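Local coordinates for Lmo0135 protein (Listeria monocytogenes EGD-e, PDB 5ISU) that probably binds peptides outside the cell as the substrate-binding component of an ABC transporter, at residues 413-418 with 428-433; 30-35 with 169-174; 122-127 with 134-139. All coordinates share one frame; numbering follows the deposited sequence.

Interaction 1. Residues 413-418 with 428-433; sequences YLSDAP and DLDALW
Asp430 of helix 427-438 meets Leu414 and Ser415 of the loop 413-418. Its CB lies 3.9 Å from Leu414 CD2, and the same methyl sits 3.7 Å from Asp430 CG. That carbon stands beside the backbone N and anti to the carbonyl carbon (chi1 -69°), which turns the carboxylate to the Ser415 donors. Of the two oxygens, OD1 comes 3.6 Å from Leu414 CA, whereas OD2 takes both hydrogen bonds of the contact. Ser415 N donates to Asp430 OD2 over 2.8 Å at a nearly straight 168°, arriving on the syn side of the carboxylate. Ser415 OG donates to the same oxygen over 2.9 Å, but from above the carboxylate plane, 38° out of it. Two donors of one residue thus help to hold its rotation, at the start of a type I beta turn from Leu414 to Ala417 closed by the bond from Ala417 N to Leu414 O. One helical turn on, Trp433 adds apolar packing: its CB meets Leu414 CD2 at 3.9 Å, while CZ2 lies 3.7 Å from Tyr413 CB. Trp433 NE1 is buried here without a polar partner. The Tyr413 ring leads away from the helix, its OH hydrogen-bonded to Tyr400 OH, and Ile452 of helix 442-458 also packs on Trp433.

Interaction 2. Residues 30-35 with 169-174; sequences VINPNY and DKNKNP
Asn171 meets Val30 and Asn32 where two loops far apart in sequence come together, one built on two turns, the other on a short 3-10 segment. Residues 30-35 hold an inverse gamma turn centred on Ile31, followed by an Asx turn in which Asn32 OD1 accepts from Asn34 N over 3.1 Å. Asn171 belongs to the 3-10 segment 169-171. The tight part gathers round its amide. Asn32 ND2 donates to Asn171 OD1 over 2.9 Å with an angle of 171° at the hydrogen; the acceptor lies in the donor amide plane, and the donor lies in the carbonyl plane of Asn171, on a lone pair of OD1. The two amide planes are 73° apart, so the groups are strongly turned against each other rather than stacked. With CG of Asn32 anti to its backbone N (chi1 -173°), the amide can use both ends, its oxygen for the turn and its nitrogen for the neighbouring loop. Asn171 ND2 is in turn held by the backbone oxygen of Ile165, which helps to fix the amide's orientation. Phe159 packs against both asparagines. On the partly exposed side of this amide a single methyl, Val30 CG1, rests 3.6 Å from Asn171 CG and 3.7 Å from its ND2.

The apolar part beside Pro174 is looser. Phe182 of strand 180-186 also touches this proline. Ile31 CG2 and Pro174 CG are 4.3 Å apart, and Ile31 O stands 3.9 Å from Pro174 CB.

Interaction 3. Residues 122-127 with 134-139; sequences PVKVEA and KFTLPT
Lys124 and Thr136 exchange two backbone hydrogen bonds: Lys124 N to Thr136 O at 3.0 Å and Thr136 N to Lys124 O at 2.9 Å, both 169° at the hydrogen. Glu126 and Lys134 form the next hydrogen-bonded pair. There Lys134 N to Glu126 O, at 2.8 Å, is equally straight, whereas Glu126 N to Lys134 O is bent to 136°. Their side chains run side by side on the Lys124 and Thr136 face, ending in a salt bridge of 3.6 Å between Glu126 OE1 and Lys134 NZ. On this face a water donates to Lys134 O at 2.8 Å.

The other face is apolar. Val125 and Phe135 are a non-hydrogen-bonded pair; chi1 of 63° sets Val125 CG1 between N and the carbonyl carbon and swings CG2 over the Phe135 ring in a CH-pi contact, 4.2 Å from the centroid. Val123 CG2 approaches the edge of that ring and also packs on Leu137 CD2 at 3.7 Å. Val100 of helix 93-104 and Phe144, edge-to-face, also pack on Phe135. Adjacent, antiparallel and joined by a short turn, with hydrogen-bonded and non-hydrogen-bonded pairs alternating, strands 121-129 and 132-136 form a beta hairpin, part of a two-faced, five-stranded antiparallel sheet covered on its apolar side by a helix.

The three contacts do not touch: interactions 1 and 2 have centres 35 Å apart, and the nearest atoms of interactions 2 and 3 are about 12 Å apart. They use different elements: a loop with helix 427-438, two loops, and the hairpin strands 121-129 and 132-136. Along the chain, interaction 3 is nested inside the long loop closed by interaction 2, while interaction 1 follows both. Interaction 2 is the buried one, joining distant loops through a neutral amide pair with apolar contacts beside it. Interactions 1 and 3 are partly buried and local in sequence. A helix carboxylate receives loop donors in interaction 1, whereas paired main chains carry interaction 3, which buries the largest surface, 455 Å², against 273 and 212 Å².

Interaction 1. Residues 413-418 with 428-433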
ATOM      1  N   TYR A 413      -7.153   5.974  12.620  1.00 51.59           N
ATOM      2  CA  TYR A 413      -7.010   6.601  13.967  1.00 52.38           C
ATOM      3  C   TYR A 413      -8.104   7.573  14.445  1.00 52.84           C
ATOM      4  O   TYR A 413      -8.088   7.968  15.623  1.00 52.99           O
ATOM      5  CB  TYR A 413      -5.623   7.252  14.070  1.00 51.54           C
ATOM      6  CG  TYR A 413      -4.541   6.236  13.862  1.00 47.96           C
ATOM      7  CD1 TYR A 413      -4.248   5.325  14.860  1.00 49.29           C
ATOM      8  CD2 TYR A 413      -3.860   6.136  12.658  1.00 47.49           C
ATOM      9  CE1 TYR A 413      -3.289   4.349  14.692  1.00 47.73           C
ATOM     10  CE2 TYR A 413      -2.885   5.154  12.468  1.00 45.04           C
ATOM     11  CZ  TYR A 413      -2.603   4.267  13.499  1.00 46.38           C
ATOM     12  OH  TYR A 413      -1.661   3.275  13.377  1.00 41.35           O
ATOM     13  N   LEU A 414      -9.031   7.972  13.566  1.00 53.25           N
ATOM     14  CA  LEU A 414     -10.148   8.856  13.999  1.00 55.63           C
ATOM     15  C   LEU A 414     -11.115   8.044  14.860  1.00 55.33           C
ATOM     16  O   LEU A 414     -11.267   6.839  14.654  1.00 55.53           O
ATOM     17  CB  LEU A 414     -10.907   9.471  12.807  1.00 56.37           C
ATOM     18  CG  LEU A 414     -10.187  10.517  11.940  1.00 57.46           C
ATOM     19  CD1 LEU A 414     -10.964  10.783  10.654  1.00 60.06           C
ATOM     20  CD2 LEU A 414      -9.966  11.813  12.708  1.00 57.65           C
ATOM     21  N   SER A 415     -11.768   8.700  15.812  1.00 55.67           N
ATOM     22  CA  SER A 415     -12.724   8.017  16.706  1.00 58.30           C
ATOM     23  C   SER A 415     -13.772   7.202  15.961  1.00 61.64           C
ATOM     24  O   SER A 415     -14.060   6.070  16.342  1.00 61.43           O
ATOM     25  CB  SER A 415     -13.450   9.024  17.611  1.00 59.29           C
ATOM     26  OG  SER A 415     -12.548   9.694  18.465  1.00 57.55           O
ATOM     27  N   ASP A 416     -14.306   7.786  14.886  1.00 67.30           N
ATOM     28  CA  ASP A 416     -15.365   7.185  14.066  1.00 73.35           C
ATOM     29  C   ASP A 416     -14.879   6.304  12.912  1.00 70.98           C
ATOM     30  O   ASP A 416     -15.700   5.716  12.203  1.00 72.39           O
ATOM     31  CB  ASP A 416     -16.196   8.309  13.418  1.00 79.60           C
ATOM     32  CG  ASP A 416     -16.652   9.357  14.409  1.00 87.07           C
ATOM     33  OD1 ASP A 416     -16.457   9.171  15.635  1.00 95.01           O
ATOM     34  OD2 ASP A 416     -17.205  10.381  13.955  1.00 93.97           O
ATOM     35  N   ALA A 417     -13.570   6.214  12.710  1.00 67.23           N
ATOM     36  CA  ALA A 417     -13.052   5.491  11.554  1.00 65.11           C
ATOM     37  C   ALA A 417     -13.317   3.980  11.577  1.00 65.39           C
ATOM     38  O   ALA A 417     -13.234   3.343  12.632  1.00 61.06           O
ATOM     39  CB  ALA A 417     -11.572   5.765  11.386  1.00 62.92           C
ATOM     40  N   PRO A 418     -13.634   3.406  10.399  1.00 67.16           N
ATOM     41  CA  PRO A 418     -13.920   1.977  10.308  1.00 68.24           C
ATOM     42  C   PRO A 418     -12.679   1.092  10.484  1.00 65.74           C
ATOM     43  O   PRO A 418     -12.825  -0.068  10.860  1.00 65.62           O
ATOM     44  CB  PRO A 418     -14.516   1.823   8.898  1.00 70.09           C
ATOM     45  CG  PRO A 418     -13.923   2.935   8.117  1.00 69.92           C
ATOM     46  CD  PRO A 418     -13.737   4.073   9.085  1.00 69.02           C
ATOM     47  N   ASP A 428      -9.434  15.574  20.926  1.00 60.66           N
ATOM     48  CA  ASP A 428      -8.352  16.542  20.701  1.00 63.31           C
ATOM     49  C   ASP A 428      -7.450  16.093  19.564  1.00 62.69           C
ATOM     50  O   ASP A 428      -7.102  16.894  18.710  1.00 62.53           O
ATOM     51  CB  ASP A 428      -7.512  16.758  21.960  1.00 64.28           C
ATOM     52  CG  ASP A 428      -8.233  17.587  23.021  1.00 68.15           C
ATOM     53  OD1 ASP A 428      -9.384  18.014  22.793  1.00 68.86           O
ATOM     54  OD2 ASP A 428      -7.629  17.834  24.088  1.00 71.04           O
ATOM     55  N   LEU A 429      -7.091  14.813  19.547  1.00 61.22           N
ATOM     56  CA  LEU A 429      -6.225  14.299  18.485  1.00 61.12           C
ATOM     57  C   LEU A 429      -6.935  14.382  17.146  1.00 58.84           C
ATOM     58  O   LEU A 429      -6.313  14.683  16.137  1.00 56.14           O
ATOM     59  CB  LEU A 429      -5.813  12.855  18.747  1.00 60.75           C
ATOM     60  CG  LEU A 429      -4.880  12.248  17.692  1.00 60.96           C
ATOM     61  CD1 LEU A 429      -3.564  13.015  17.646  1.00 63.36           C
ATOM     62  CD2 LEU A 429      -4.638  10.782  17.981  1.00 60.92           C
ATOM     63  N   ASP A 430      -8.234  14.091  17.149  1.00 59.82           N
ATOM     64  CA  ASP A 430      -9.040  14.167  15.932  1.00 62.19           C
ATOM     65  C   ASP A 430      -9.076  15.597  15.362  1.00 57.40           C
ATOM     66  O   ASP A 430      -9.112  15.765  14.143  1.00 53.18           O
ATOM     67  CB  ASP A 430     -10.455  13.593  16.158  1.00 67.83           C
ATOM     68  CG  ASP A 430     -10.457  12.046  16.363  1.00 72.76           C
ATOM     69  OD1 ASP A 430      -9.368  11.419  16.460  1.00 74.80           O
ATOM     70  OD2 ASP A 430     -11.561  11.456  16.433  1.00 76.79           O
ATOM     71  N   ALA A 431      -9.017  16.606  16.237  1.00 55.66           N
ATOM     72  CA  ALA A 431      -8.989  18.020  15.801  1.00 57.26           C
ATOM     73  C   ALA A 431      -7.674  18.322  15.079  1.00 55.45           C
ATOM     74  O   ALA A 431      -7.661  19.095  14.118  1.00 54.85           O
ATOM     75  CB  ALA A 431      -9.192  18.978  16.983  1.00 58.68           C
ATOM     76  N   LEU A 432      -6.580  17.712  15.552  1.00 53.20           N
ATOM     77  CA  LEU A 432      -5.272  17.842  14.897  1.00 52.85           C
ATOM     78  C   LEU A 432      -5.298  17.201  13.495  1.00 51.01           C
ATOM     79  O   LEU A 432      -4.796  17.792  12.536  1.00 47.95           O
ATOM     80  CB  LEU A 432      -4.144  17.217  15.738  1.00 53.71           C
ATOM     81  CG  LEU A 432      -3.606  18.043  16.914  1.00 56.60           C
ATOM     82  CD1 LEU A 432      -2.728  17.191  17.820  1.00 55.73           C
ATOM     83  CD2 LEU A 432      -2.846  19.276  16.419  1.00 57.30           C
ATOM     84  N   TRP A 433      -5.869  15.997  13.390  1.00 49.97           N
ATOM     85  CA  TRP A 433      -5.988  15.330  12.093  1.00 49.38           C
ATOM     86  C   TRP A 433      -6.666  16.263  11.110  1.00 49.94           C
ATOM     87  O   TRP A 433      -6.124  16.517  10.039  1.00 45.24           O
ATOM     88  CB  TRP A 433      -6.778  14.020  12.162  1.00 49.03           C
ATOM     89  CG  TRP A 433      -6.037  12.796  12.713  1.00 50.27           C
ATOM     90  CD1 TRP A 433      -6.251  12.173  13.918  1.00 49.76           C
ATOM     91  CD2 TRP A 433      -5.013  12.034  12.054  1.00 47.89           C
ATOM     92  NE1 TRP A 433      -5.431  11.084  14.036  1.00 46.94           N
ATOM     93  CE2 TRP A 433      -4.661  10.976  12.912  1.00 47.22           C
ATOM     94  CE3 TRP A 433      -4.373  12.134  10.814  1.00 47.01           C
ATOM     95  CZ2 TRP A 433      -3.667  10.030  12.577  1.00 46.88           C
ATOM     96  CZ3 TRP A 433      -3.395  11.202  10.489  1.00 46.15           C
ATOM     97  CH2 TRP A 433      -3.058  10.162  11.366  1.00 44.44           C
TER

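Interaction 2. Residues 30-35 with 169-174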
ATOM      1  N   VAL A  30     -11.344  -6.440 -11.613  1.00 58.64           N
ATOM      2  CA  VAL A  30     -11.581  -5.551 -12.747  1.00 56.33           C
ATOM      3  C   VAL A  30     -10.340  -4.683 -13.046  1.00 54.41           C
ATOM      4  O   VAL A  30      -9.947  -3.849 -12.231  1.00 50.49           O
ATOM      5  CB  VAL A  30     -12.802  -4.661 -12.475  1.00 59.17           C
ATOM      6  CG1 VAL A  30     -13.107  -3.787 -13.682  1.00 60.22           C
ATOM      7  CG2 VAL A  30     -14.011  -5.526 -12.127  1.00 62.21           C
ATOM      8  N   ILE A  31      -9.738  -4.866 -14.223  1.00 51.68           N
ATOM      9  CA  ILE A  31      -8.540  -4.101 -14.609  1.00 49.83           C
ATOM     10  C   ILE A  31      -8.942  -2.703 -15.114  1.00 48.82           C
ATOM     11  O   ILE A  31      -9.029  -2.441 -16.325  1.00 49.43           O
ATOM     12  CB  ILE A  31      -7.695  -4.857 -15.656  1.00 50.71           C
ATOM     13  CG1 ILE A  31      -7.485  -6.313 -15.190  1.00 52.88           C
ATOM     14  CG2 ILE A  31      -6.359  -4.141 -15.863  1.00 47.83           C
ATOM     15  CD1 ILE A  31      -6.747  -7.195 -16.170  1.00 54.04           C
ATOM     16  N   ASN A  32      -9.175  -1.816 -14.150  1.00 45.89           N
ATOM     17  CA  ASN A  32      -9.622  -0.448 -14.406  1.00 43.42           C
ATOM     18  C   ASN A  32      -9.180   0.373 -13.188  1.00 41.49           C
ATOM     19  O   ASN A  32      -9.598   0.083 -12.063  1.00 40.78           O
ATOM     20  CB  ASN A  32     -11.151  -0.431 -14.591  1.00 45.30           C
ATOM     21  CG  ASN A  32     -11.690   0.932 -15.028  1.00 44.98           C
ATOM     22  OD1 ASN A  32     -11.396   1.966 -14.428  1.00 44.72           O
ATOM     23  ND2 ASN A  32     -12.501   0.926 -16.065  1.00 45.33           N
ATOM     24  N   PRO A  33      -8.339   1.397 -13.405  1.00 41.50           N
ATOM     25  CA  PRO A  33      -7.794   2.190 -12.294  1.00 40.07           C
ATOM     26  C   PRO A  33      -8.794   2.912 -11.412  1.00 42.10           C
ATOM     27  O   PRO A  33      -8.430   3.351 -10.323  1.00 43.24           O
ATOM     28  CB  PRO A  33      -6.875   3.189 -12.992  1.00 37.96           C
ATOM     29  CG  PRO A  33      -7.367   3.269 -14.372  1.00 38.49           C
ATOM     30  CD  PRO A  33      -7.863   1.902 -14.709  1.00 40.45           C
ATOM     31  N   ASN A  34     -10.022   3.082 -11.883  1.00 44.46           N
ATOM     32  CA  ASN A  34     -11.061   3.694 -11.044  1.00 46.15           C
ATOM     33  C   ASN A  34     -11.504   2.729  -9.928  1.00 46.41           C
ATOM     34  O   ASN A  34     -12.123   3.156  -8.973  1.00 49.82           O
ATOM     35  CB  ASN A  34     -12.299   4.099 -11.881  1.00 48.16           C
ATOM     36  CG  ASN A  34     -12.086   5.358 -12.707  1.00 46.92           C
ATOM     37  OD1 ASN A  34     -10.981   5.856 -12.836  1.00 49.81           O
ATOM     38  ND2 ASN A  34     -13.168   5.882 -13.263  1.00 48.07           N
ATOM     39  N   TYR A  35     -11.176   1.441 -10.049  1.00 46.54           N
ATOM     40  CA  TYR A  35     -11.605   0.443  -9.059  1.00 47.24           C
ATOM     41  C   TYR A  35     -10.494  -0.465  -8.525  1.00 49.23           C
ATOM     42  O   TYR A  35     -10.636  -1.017  -7.440  1.00 49.50           O
ATOM     43  CB  TYR A  35     -12.729  -0.418  -9.667  1.00 49.59           C
ATOM     44  CG  TYR A  35     -13.868   0.432 -10.197  1.00 50.13           C
ATOM     45  CD1 TYR A  35     -14.868   0.897  -9.346  1.00 51.85           C
ATOM     46  CD2 TYR A  35     -13.913   0.815 -11.538  1.00 48.95           C
ATOM     47  CE1 TYR A  35     -15.884   1.703  -9.820  1.00 52.91           C
ATOM     48  CE2 TYR A  35     -14.923   1.614 -12.022  1.00 49.49           C
ATOM     49  CZ  TYR A  35     -15.903   2.068 -11.159  1.00 53.16           C
ATOM     50  OH  TYR A  35     -16.912   2.865 -11.639  1.00 56.10           O
ATOM     51  N   ASP A 169     -18.280  -4.938 -19.960  1.00 68.64           N
ATOM     52  CA  ASP A 169     -17.498  -5.965 -20.661  1.00 69.04           C
ATOM     53  C   ASP A 169     -16.304  -5.342 -21.399  1.00 66.00           C
ATOM     54  O   ASP A 169     -15.388  -6.050 -21.828  1.00 66.72           O
ATOM     55  CB  ASP A 169     -18.383  -6.894 -21.549  1.00 74.25           C
ATOM     56  CG  ASP A 169     -19.212  -6.147 -22.608  1.00 78.64           C
ATOM     57  OD1 ASP A 169     -18.894  -4.991 -22.953  1.00 79.85           O
ATOM     58  OD2 ASP A 169     -20.189  -6.753 -23.125  1.00 86.70           O
ATOM     59  N   LYS A 170     -16.290  -4.014 -21.506  1.00 64.01           N
ATOM     60  CA  LYS A 170     -15.126  -3.323 -22.079  1.00 61.59           C
ATOM     61  C   LYS A 170     -13.869  -3.512 -21.205  1.00 58.47           C
ATOM     62  O   LYS A 170     -12.738  -3.345 -21.693  1.00 58.94           O
ATOM     63  CB  LYS A 170     -15.429  -1.841 -22.293  1.00 62.03           C
ATOM     64  CG  LYS A 170     -16.401  -1.600 -23.433  1.00 64.97           C
ATOM     65  CD  LYS A 170     -16.774  -0.136 -23.566  1.00 68.98           C
ATOM     66  CE  LYS A 170     -17.752   0.075 -24.712  1.00 74.75           C
ATOM     67  NZ  LYS A 170     -18.105   1.510 -24.880  1.00 76.70           N
ATOM     68  N   ASN A 171     -14.061  -3.846 -19.920  1.00 55.21           N
ATOM     69  CA  ASN A 171     -12.933  -4.108 -19.008  1.00 53.02           C
ATOM     70  C   ASN A 171     -12.308  -5.461 -19.306  1.00 53.49           C
ATOM     71  O   ASN A 171     -11.238  -5.754 -18.785  1.00 48.10           O
ATOM     72  CB  ASN A 171     -13.355  -4.065 -17.541  1.00 51.74           C
ATOM     73  CG  ASN A 171     -13.759  -2.681 -17.097  1.00 51.89           C
ATOM     74  OD1 ASN A 171     -12.981  -1.733 -17.199  1.00 48.97           O
ATOM     75  ND2 ASN A 171     -14.968  -2.559 -16.573  1.00 53.89           N
ATOM     76  N   LYS A 172     -13.005  -6.290 -20.095  1.00 56.16           N
ATOM     77  CA  LYS A 172     -12.452  -7.582 -20.527  1.00 61.98           C
ATOM     78  C   LYS A 172     -11.293  -7.386 -21.519  1.00 59.04           C
ATOM     79  O   LYS A 172     -10.437  -8.259 -21.623  1.00 62.37           O
ATOM     80  CB  LYS A 172     -13.521  -8.501 -21.130  1.00 67.79           C
ATOM     81  CG  LYS A 172     -14.510  -9.073 -20.116  1.00 76.09           C
ATOM     82  CD  LYS A 172     -15.738  -9.647 -20.822  1.00 84.24           C
ATOM     83  CE  LYS A 172     -16.732 -10.312 -19.880  1.00 91.15           C
ATOM     84  NZ  LYS A 172     -16.221 -11.612 -19.364  1.00 95.34           N
ATOM     85  N   ASN A 173     -11.273  -6.275 -22.247  0.50 58.25           N
ATOM     86  CA  ASN A 173     -10.168  -6.009 -23.170  0.50 57.79           C
ATOM     87  C   ASN A 173      -9.715  -4.558 -22.946  0.50 53.66           C
ATOM     88  O   ASN A 173      -9.918  -3.692 -23.795  0.50 53.98           O
ATOM     89  CB  ASN A 173     -10.581  -6.315 -24.607  0.50 61.03           C
ATOM     90  CG  ASN A 173     -11.111  -7.739 -24.765  0.50 63.58           C
ATOM     91  OD1 ASN A 173     -10.387  -8.638 -25.188  0.50 65.65           O
ATOM     92  ND2 ASN A 173     -12.359  -7.960 -24.368  0.50 65.23           N
ATOM     93  N   PRO A 174      -9.085  -4.301 -21.780  1.00 50.72           N
ATOM     94  CA  PRO A 174      -8.673  -2.954 -21.370  1.00 48.29           C
ATOM     95  C   PRO A 174      -7.734  -2.190 -22.317  1.00 48.68           C
ATOM     96  O   PRO A 174      -6.692  -2.698 -22.727  1.00 45.05           O
ATOM     97  CB  PRO A 174      -8.015  -3.182 -20.006  1.00 46.77           C
ATOM     98  CG  PRO A 174      -7.591  -4.604 -20.008  1.00 47.08           C
ATOM     99  CD  PRO A 174      -8.539  -5.347 -20.885  1.00 48.56           C
TER

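Interaction 3. Residues 122-127 with 134-139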
ATOM      1  N   PRO A 122     -17.310  18.914  -4.444  1.00 67.66           N
ATOM      2  CA  PRO A 122     -16.357  18.291  -5.335  1.00 63.54           C
ATOM      3  C   PRO A 122     -15.357  19.284  -5.903  1.00 59.89           C
ATOM      4  O   PRO A 122     -15.643  20.484  -5.977  1.00 60.38           O
ATOM      5  CB  PRO A 122     -17.255  17.785  -6.465  1.00 64.41           C
ATOM      6  CG  PRO A 122     -18.315  18.819  -6.571  1.00 68.13           C
ATOM      7  CD  PRO A 122     -18.525  19.344  -5.168  1.00 69.74           C
ATOM      8  N   VAL A 123     -14.178  18.783  -6.260  1.00 55.66           N
ATOM      9  CA  VAL A 123     -13.189  19.593  -6.969  1.00 54.97           C
ATOM     10  C   VAL A 123     -13.750  19.834  -8.380  1.00 55.02           C
ATOM     11  O   VAL A 123     -14.450  18.980  -8.910  1.00 56.02           O
ATOM     12  CB  VAL A 123     -11.814  18.863  -7.099  1.00 53.33           C
ATOM     13  CG1 VAL A 123     -11.935  17.537  -7.845  1.00 51.65           C
ATOM     14  CG2 VAL A 123     -10.788  19.743  -7.805  1.00 52.30           C
ATOM     15  N   LYS A 124     -13.514  21.006  -8.957  1.00 57.19           N
ATOM     16  CA  LYS A 124     -13.929  21.252 -10.340  1.00 58.95           C
ATOM     17  C   LYS A 124     -12.718  21.001 -11.223  1.00 57.63           C
ATOM     18  O   LYS A 124     -11.581  21.248 -10.821  1.00 56.15           O
ATOM     19  CB  LYS A 124     -14.553  22.648 -10.558  1.00 64.85           C
ATOM     20  CG  LYS A 124     -16.068  22.663 -10.313  1.00 69.71           C
ATOM     21  CD  LYS A 124     -16.812  23.894 -10.858  1.00 75.33           C
ATOM     22  CE  LYS A 124     -16.830  25.086  -9.904  1.00 77.67           C
ATOM     23  NZ  LYS A 124     -15.480  25.605  -9.557  1.00 77.20           N
ATOM     24  N   VAL A 125     -12.959  20.442 -12.404  1.00 57.58           N
ATOM     25  CA  VAL A 125     -11.884  20.140 -13.334  1.00 55.25           C
ATOM     26  C   VAL A 125     -12.277  20.638 -14.721  1.00 56.75           C
ATOM     27  O   VAL A 125     -13.438  20.558 -15.114  1.00 57.92           O
ATOM     28  CB  VAL A 125     -11.521  18.640 -13.302  1.00 52.61           C
ATOM     29  CG1 VAL A 125     -12.689  17.766 -13.748  1.00 52.97           C
ATOM     30  CG2 VAL A 125     -10.300  18.385 -14.160  1.00 52.91           C
ATOM     31  N   GLU A 126     -11.295  21.129 -15.466  1.00 56.99           N
ATOM     32  CA  GLU A 126     -11.540  21.737 -16.768  1.00 59.52           C
ATOM     33  C   GLU A 126     -10.358  21.524 -17.707  1.00 56.91           C
ATOM     34  O   GLU A 126      -9.204  21.546 -17.280  1.00 53.69           O
ATOM     35  CB  GLU A 126     -11.767  23.246 -16.546  1.00 63.94           C
ATOM     36  CG  GLU A 126     -12.049  24.083 -17.783  1.00 69.65           C
ATOM     37  CD  GLU A 126     -12.092  25.588 -17.500  1.00 75.66           C
ATOM     38  OE1 GLU A 126     -11.796  26.029 -16.357  1.00 79.37           O
ATOM     39  OE2 GLU A 126     -12.406  26.342 -18.446  1.00 81.26           O
ATOM     40  N   ALA A 127     -10.666  21.309 -18.984  1.00 57.91           N
ATOM     41  CA  ALA A 127      -9.661  21.123 -20.029  1.00 58.52           C
ATOM     42  C   ALA A 127      -9.419  22.461 -20.718  1.00 62.00           C
ATOM     43  O   ALA A 127     -10.133  22.807 -21.639  1.00 67.39           O
ATOM     44  CB  ALA A 127     -10.142  20.098 -21.048  1.00 57.09           C
ATOM     45  N   LYS A 134      -6.987  21.909 -15.562  1.00 52.95           N
ATOM     46  CA  LYS A 134      -7.002  22.854 -14.432  1.00 54.57           C
ATOM     47  C   LYS A 134      -7.976  22.339 -13.382  1.00 54.56           C
ATOM     48  O   LYS A 134      -9.159  22.143 -13.681  1.00 54.18           O
ATOM     49  CB  LYS A 134      -7.463  24.242 -14.876  1.00 57.81           C
ATOM     50  CG  LYS A 134      -7.414  25.286 -13.770  1.00 60.89           C
ATOM     51  CD  LYS A 134      -8.440  26.396 -13.942  1.00 65.23           C
ATOM     52  CE  LYS A 134      -8.196  27.244 -15.171  1.00 68.30           C
ATOM     53  NZ  LYS A 134      -9.246  28.292 -15.309  1.00 72.43           N
ATOM     54  N   PHE A 135      -7.477  22.111 -12.165  1.00 52.41           N
ATOM     55  CA  PHE A 135      -8.299  21.672 -11.049  1.00 52.35           C
ATOM     56  C   PHE A 135      -8.487  22.870 -10.131  1.00 54.57           C
ATOM     57  O   PHE A 135      -7.519  23.557  -9.806  1.00 57.36           O
ATOM     58  CB  PHE A 135      -7.607  20.596 -10.194  1.00 51.48           C
ATOM     59  CG  PHE A 135      -7.352  19.282 -10.892  1.00 47.81           C
ATOM     60  CD1 PHE A 135      -6.165  19.062 -11.564  1.00 47.67           C
ATOM     61  CD2 PHE A 135      -8.262  18.245 -10.793  1.00 47.71           C
ATOM     62  CE1 PHE A 135      -5.899  17.838 -12.167  1.00 47.29           C
ATOM     63  CE2 PHE A 135      -8.014  17.020 -11.394  1.00 49.15           C
ATOM     64  CZ  PHE A 135      -6.830  16.814 -12.087  1.00 48.37           C
ATOM     65  N   THR A 136      -9.720  23.101  -9.705  0.50 55.90           N
ATOM     66  CA  THR A 136     -10.037  24.195  -8.802  0.50 58.65           C
ATOM     67  C   THR A 136     -10.712  23.612  -7.562  0.50 58.92           C
ATOM     68  O   THR A 136     -11.827  23.093  -7.640  0.50 59.12           O
ATOM     69  CB  THR A 136     -10.929  25.242  -9.485  0.50 61.15           C
ATOM     70  OG1 THR A 136     -11.945  24.577 -10.245  0.50 62.18           O
ATOM     71  CG2 THR A 136     -10.107  26.108 -10.436  0.50 61.48           C
ATOM     72  N   LEU A 137     -10.002  23.664  -6.434  1.00 57.78           N
ATOM     73  CA  LEU A 137     -10.509  23.142  -5.166  1.00 58.20           C
ATOM     74  C   LEU A 137     -11.394  24.149  -4.515  1.00 59.93           C
ATOM     75  O   LEU A 137     -11.151  25.342  -4.671  1.00 61.38           O
ATOM     76  CB  LEU A 137      -9.366  22.883  -4.180  1.00 56.18           C
ATOM     77  CG  LEU A 137      -8.365  21.800  -4.517  1.00 55.06           C
ATOM     78  CD1 LEU A 137      -7.309  21.738  -3.430  1.00 54.95           C
ATOM     79  CD2 LEU A 137      -9.064  20.471  -4.660  1.00 54.03           C
ATOM     80  N   PRO A 138     -12.389  23.680  -3.737  1.00 62.25           N
ATOM     81  CA  PRO A 138     -13.300  24.586  -2.995  1.00 66.11           C
ATOM     82  C   PRO A 138     -12.617  25.228  -1.771  1.00 67.58           C
ATOM     83  O   PRO A 138     -12.872  26.383  -1.449  1.00 71.95           O
ATOM     84  CB  PRO A 138     -14.451  23.664  -2.573  1.00 66.34           C
ATOM     85  CG  PRO A 138     -13.856  22.283  -2.551  1.00 64.00           C
ATOM     86  CD  PRO A 138     -12.783  22.262  -3.602  1.00 60.84           C
ATOM     87  N   THR A 139     -11.760  24.465  -1.099  1.00 68.12           N
ATOM     88  CA  THR A 139     -10.996  24.940   0.058  1.00 67.49           C
ATOM     89  C   THR A 139      -9.597  24.365  -0.051  1.00 63.77           C
ATOM     90  O   THR A 139      -9.332  23.514  -0.916  1.00 61.67           O
ATOM     91  CB  THR A 139     -11.659  24.545   1.394  1.00 70.30           C
ATOM     92  OG1 THR A 139     -12.152  23.206   1.300  1.00 70.25           O
ATOM     93  CG2 THR A 139     -12.822  25.455   1.702  1.00 74.01           C
TER
HETATM   94  O   HOH W   1     -11.007  23.946 -12.673  1.00 50.06           O